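Eukaryotic peptide chain release factor GTP-binding subunit (Schizosaccharomyces pombe, PDB 1R5B) is a GTP-binding subunit of the translation release factor complex, a multidomain protein of the elongation factor Tu-like family of P-loop GTPases. Local coordinates at residues A[147-158]-A[184-195]. Residues are numbered along the deposited sequence; the frame is centred on the assembly and turned at random.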
loop_
_atom_site.group_PDB
_atom_site.type_symbol
_atom_site.label_atom_id
_atom_site.label_comp_id
_atom_site.label_asym_id
_atom_site.label_seq_id
_atom_site.Cartn_x
_atom_site.Cartn_y
_atom_site.Cartn_z
ATOM N N ILE A 147 -2.213 5.823 -8.011
ATOM C CA ILE A 147 -2.878 7.007 -7.493
ATOM C C ILE A 147 -2.918 8.068 -8.588
ATOM O O ILE A 147 -1.922 8.309 -9.247
ATOM C CB ILE A 147 -2.108 7.569 -6.288
ATOM C CG1 ILE A 147 -2.050 6.564 -5.129
ATOM C CG2 ILE A 147 -2.735 8.870 -5.812
ATOM C CD1 ILE A 147 -0.923 6.868 -4.124
ATOM N N GLY A 148 -4.071 8.681 -8.789
ATOM C CA GLY A 148 -4.234 9.782 -9.717
ATOM C C GLY A 148 -4.588 11.008 -8.910
ATOM O O GLY A 148 -5.471 10.946 -8.063
ATOM N N VAL A 149 -3.857 12.095 -9.127
ATOM C CA VAL A 149 -4.106 13.347 -8.430
ATOM C C VAL A 149 -4.500 14.395 -9.465
ATOM O O VAL A 149 -3.690 14.749 -10.327
ATOM C CB VAL A 149 -2.874 13.837 -7.659
ATOM C CG1 VAL A 149 -3.204 15.138 -6.913
ATOM C CG2 VAL A 149 -2.387 12.776 -6.661
ATOM N N LEU A 150 -5.752 14.841 -9.423
ATOM C CA LEU A 150 -6.212 15.915 -10.307
ATOM C C LEU A 150 -5.989 17.236 -9.578
ATOM O O LEU A 150 -6.544 17.443 -8.509
ATOM C CB LEU A 150 -7.691 15.720 -10.669
ATOM C CG LEU A 150 -8.383 16.807 -11.490
ATOM C CD1 LEU A 150 -7.756 16.925 -12.855
ATOM C CD2 LEU A 150 -9.871 16.496 -11.624
ATOM N N VAL A 151 -5.158 18.114 -10.142
ATOM C CA VAL A 151 -4.842 19.404 -9.515
ATOM C C VAL A 151 -5.677 20.495 -10.140
ATOM O O VAL A 151 -5.611 20.718 -11.343
ATOM C CB VAL A 151 -3.352 19.745 -9.639
ATOM C CG1 VAL A 151 -2.995 20.925 -8.752
ATOM C CG2 VAL A 151 -2.496 18.524 -9.255
ATOM N N ILE A 152 -6.481 21.161 -9.315
ATOM C CA ILE A 152 -7.402 22.205 -9.766
ATOM C C ILE A 152 -7.047 23.540 -9.111
ATOM O O ILE A 152 -6.741 23.586 -7.926
ATOM C CB ILE A 152 -8.856 21.826 -9.417
ATOM C CG1 ILE A 152 -9.275 20.526 -10.120
ATOM C CG2 ILE A 152 -9.817 22.955 -9.793
ATOM C CD1 ILE A 152 -9.479 20.641 -11.628
ATOM N N SER A 153 -7.078 24.620 -9.885
ATOM C CA SER A 153 -6.850 25.950 -9.342
ATOM C C SER A 153 -8.118 26.475 -8.688
ATOM O O SER A 153 -9.201 26.393 -9.270
ATOM C CB SER A 153 -6.430 26.920 -10.440
ATOM O OG SER A 153 -6.422 28.247 -9.944
ATOM N N ALA A 154 -7.964 27.039 -7.494
ATOM C CA ALA A 154 -9.070 27.626 -6.747
ATOM C C ALA A 154 -9.219 29.117 -7.033
ATOM O O ALA A 154 -10.205 29.717 -6.637
ATOM C CB ALA A 154 -8.877 27.403 -5.260
ATOM N N ARG A 155 -8.240 29.717 -7.705
ATOM C CA ARG A 155 -8.307 31.134 -8.074
ATOM C C ARG A 155 -9.604 31.467 -8.823
ATOM O O ARG A 155 -10.028 30.712 -9.691
ATOM C CB ARG A 155 -7.105 31.504 -8.946
ATOM C CG ARG A 155 -7.006 32.991 -9.334
ATOM C CD ARG A 155 -6.273 33.248 -10.646
ATOM N NE ARG A 155 -4.944 32.626 -10.657
ATOM C CZ ARG A 155 -3.792 33.246 -10.919
ATOM N NH1 ARG A 155 -3.745 34.551 -11.206
ATOM N NH2 ARG A 155 -2.659 32.544 -10.887
ATOM N N ARG A 156 -10.229 32.591 -8.485
ATOM C CA ARG A 156 -11.424 33.041 -9.198
ATOM C C ARG A 156 -11.047 33.351 -10.644
ATOM O O ARG A 156 -9.971 33.903 -10.906
ATOM C CB ARG A 156 -12.037 34.275 -8.517
ATOM C CG ARG A 156 -12.592 33.987 -7.120
ATOM C CD ARG A 156 -13.407 35.119 -6.484
ATOM N NE ARG A 156 -13.665 34.809 -5.079
ATOM C CZ ARG A 156 -14.594 33.955 -4.633
ATOM N NH1 ARG A 156 -15.421 33.321 -5.471
ATOM N NH2 ARG A 156 -14.704 33.735 -3.324
ATOM N N GLY A 157 -11.927 32.993 -11.577
ATOM C CA GLY A 157 -11.614 33.062 -12.999
ATOM C C GLY A 157 -10.995 31.779 -13.539
ATOM O O GLY A 157 -11.523 31.190 -14.472
ATOM N N GLU A 158 -9.897 31.326 -12.940
ATOM C CA GLU A 158 -9.157 30.168 -13.456
ATOM C C GLU A 158 -9.915 28.843 -13.263
ATOM O O GLU A 158 -10.035 28.052 -14.194
ATOM C CB GLU A 158 -7.775 30.093 -12.794
ATOM C CG GLU A 158 -6.685 29.459 -13.649
ATOM C CD GLU A 158 -5.411 29.217 -12.863
ATOM O OE1 GLU A 158 -4.572 28.406 -13.307
ATOM O OE2 GLU A 158 -5.251 29.829 -11.791
ATOM N N LEU A 184 -10.165 8.967 -7.206
ATOM C CA LEU A 184 -9.458 10.151 -7.628
ATOM C C LEU A 184 -9.150 11.022 -6.420
ATOM O O LEU A 184 -10.033 11.323 -5.633
ATOM C CB LEU A 184 -10.337 10.910 -8.615
ATOM C CG LEU A 184 -9.722 12.057 -9.390
ATOM C CD1 LEU A 184 -8.565 11.568 -10.222
ATOM C CD2 LEU A 184 -10.779 12.663 -10.290
ATOM N N VAL A 185 -7.893 11.403 -6.276
ATOM C CA VAL A 185 -7.503 12.443 -5.332
ATOM C C VAL A 185 -7.523 13.789 -6.071
ATOM O O VAL A 185 -6.846 13.951 -7.083
ATOM C CB VAL A 185 -6.105 12.183 -4.753
ATOM C CG1 VAL A 185 -5.717 13.280 -3.793
ATOM C CG2 VAL A 185 -6.064 10.824 -4.055
ATOM N N VAL A 186 -8.312 14.731 -5.569
ATOM C CA VAL A 186 -8.495 16.026 -6.197
ATOM C C VAL A 186 -7.906 17.069 -5.257
ATOM O O VAL A 186 -8.402 17.266 -4.144
ATOM C CB VAL A 186 -9.986 16.332 -6.434
ATOM C CG1 VAL A 186 -10.174 17.776 -6.925
ATOM C CG2 VAL A 186 -10.571 15.375 -7.412
ATOM N N VAL A 187 -6.847 17.721 -5.707
ATOM C CA VAL A 187 -6.141 18.712 -4.913
ATOM C C VAL A 187 -6.582 20.123 -5.355
ATOM O O VAL A 187 -6.405 20.517 -6.505
ATOM C CB VAL A 187 -4.621 18.464 -5.041
ATOM C CG1 VAL A 187 -3.832 19.674 -4.780
ATOM C CG2 VAL A 187 -4.198 17.352 -4.061
ATOM N N ILE A 188 -7.219 20.852 -4.446
ATOM C CA ILE A 188 -7.636 22.212 -4.713
ATOM C C ILE A 188 -6.443 23.121 -4.366
ATOM O O ILE A 188 -6.161 23.356 -3.189
ATOM C CB ILE A 188 -8.882 22.596 -3.862
ATOM C CG1 ILE A 188 -10.053 21.619 -4.069
ATOM C CG2 ILE A 188 -9.323 24.027 -4.173
ATOM C CD1 ILE A 188 -10.561 21.535 -5.448
ATOM N N ASN A 189 -5.760 23.629 -5.395
ATOM C CA ASN A 189 -4.498 24.359 -5.247
ATOM C C ASN A 189 -4.710 25.877 -5.194
ATOM O O ASN A 189 -5.807 26.362 -5.444
ATOM C CB ASN A 189 -3.584 23.981 -6.416
ATOM C CG ASN A 189 -2.136 24.410 -6.213
ATOM O OD1 ASN A 189 -1.417 24.676 -7.176
ATOM N ND2 ASN A 189 -1.701 24.461 -4.968
ATOM N N LYS A 190 -3.653 26.612 -4.849
ATOM C CA LYS A 190 -3.654 28.076 -4.805
ATOM C C LYS A 190 -4.587 28.661 -3.746
ATOM O O LYS A 190 -5.136 29.745 -3.928
ATOM C CB LYS A 190 -3.975 28.675 -6.182
ATOM C CG LYS A 190 -3.207 28.049 -7.341
ATOM C CD LYS A 190 -3.303 28.935 -8.575
ATOM C CE LYS A 190 -2.306 28.561 -9.657
ATOM N NZ LYS A 190 -2.815 28.988 -10.996
ATOM N N MET A 191 -4.737 27.965 -2.625
ATOM C CA MET A 191 -5.600 28.434 -1.543
ATOM C C MET A 191 -5.073 29.730 -0.887
ATOM O O MET A 191 -5.840 30.469 -0.277
ATOM C CB MET A 191 -5.781 27.332 -0.487
ATOM C CG MET A 191 -6.540 26.089 -0.976
ATOM S SD MET A 191 -8.261 26.354 -1.472
ATOM C CE MET A 191 -8.951 27.026 -0.098
ATOM N N ASP A 192 -3.775 29.991 -1.036
ATOM C CA ASP A 192 -3.099 31.144 -0.450
ATOM C C ASP A 192 -3.313 32.457 -1.218
ATOM O O ASP A 192 -3.125 33.546 -0.663
ATOM C CB ASP A 192 -1.588 30.855 -0.390
ATOM C CG ASP A 192 -0.907 30.943 -1.769
ATOM O OD1 ASP A 192 -1.127 30.052 -2.622
ATOM O OD2 ASP A 192 -0.138 31.879 -2.091
ATOM N N GLU A 193 -3.687 32.349 -2.492
ATOM C CA GLU A 193 -3.734 33.496 -3.406
ATOM C C GLU A 193 -4.713 34.603 -2.978
ATOM O O GLU A 193 -5.605 34.363 -2.188
ATOM C CB GLU A 193 -4.075 33.012 -4.822
ATOM C CG GLU A 193 -2.874 32.496 -5.606
ATOM C CD GLU A 193 -3.045 32.617 -7.115
ATOM O OE1 GLU A 193 -4.074 33.159 -7.578
ATOM O OE2 GLU A 193 -2.135 32.171 -7.850
ATOM N N PRO A 194 -4.530 35.820 -3.476
ATOM C CA PRO A 194 -5.431 36.943 -3.151
ATOM C C PRO A 194 -6.952 36.657 -3.213
ATOM O O PRO A 194 -7.688 37.040 -2.301
ATOM C CB PRO A 194 -5.056 37.988 -4.206
ATOM C CG PRO A 194 -3.612 37.721 -4.497
ATOM C CD PRO A 194 -3.416 36.241 -4.347
ATOM N N SER A 195 -7.404 35.994 -4.273
ATOM C CA SER A 195 -8.834 35.782 -4.524
ATOM C C SER A 195 -9.426 34.684 -3.639
ATOM O O SER A 195 -10.639 34.637 -3.405
ATOM C CB SER A 195 -9.038 35.405 -5.985
ATOM O OG SER A 195 -8.347 34.206 -6.286
#
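Gly148 begins the backbone ladder by accepting from Val185 N at its O (3.0 Å), and the register then holds to Ser153 opposite Asn189. Strands 147-153 and 184-189 run parallel with a 27° twist, their bonds alternating as parallel pairing requires. Val149 carries CG1 anti to its own N (chi1 -178°), and this branch meets Val187 CG2 at 3.7 Å, on the face shared with Val151. Leu150 gives its N to Val185 O and takes Val187 N at its O, while Ile152 N meets Val187 O with a straight N-H (180°). Leu150 and Ile152 pack on the other face, with Leu184, Val186 and Ile188; helix 200-218 covers Ile152 and Ile188 there through Leu210. Ser153 OG accepts from Arg155 N in an ST turn and donates to Glu158 OE2 from above the carboxylate plane (2.7 Å). Beyond the strand, Ala154 N still reaches Asn189 O, and Ala154 CB rests on Ile188 CG2 (3.6 Å). Arg155, bent at chi3, presents one guanidinium face to Glu193; Glu193 OE2 lies 3.1 Å from Arg155 NH2, a purely electrostatic pairing. Arg156 N bonds weakly to Ser195 OG. Glu158 OE2 receives Lys190 NZ on its syn lone pair at 2.7 Å and Arg155 NE in a weak bond (3.0 Å), joining Arg155, Glu158, Lys190 and Glu193 in one salt-bridge network; the lysine also bonds Asp53 O, within the probable P-loop. Parallel neighbours in a mixed sheet, linked through a segment that includes helix 169-178 and ending in Asn189-Lys190-Met191-Asp192, are characteristic of a P-loop GTPase domain, whose NKxD motif this sequence matches.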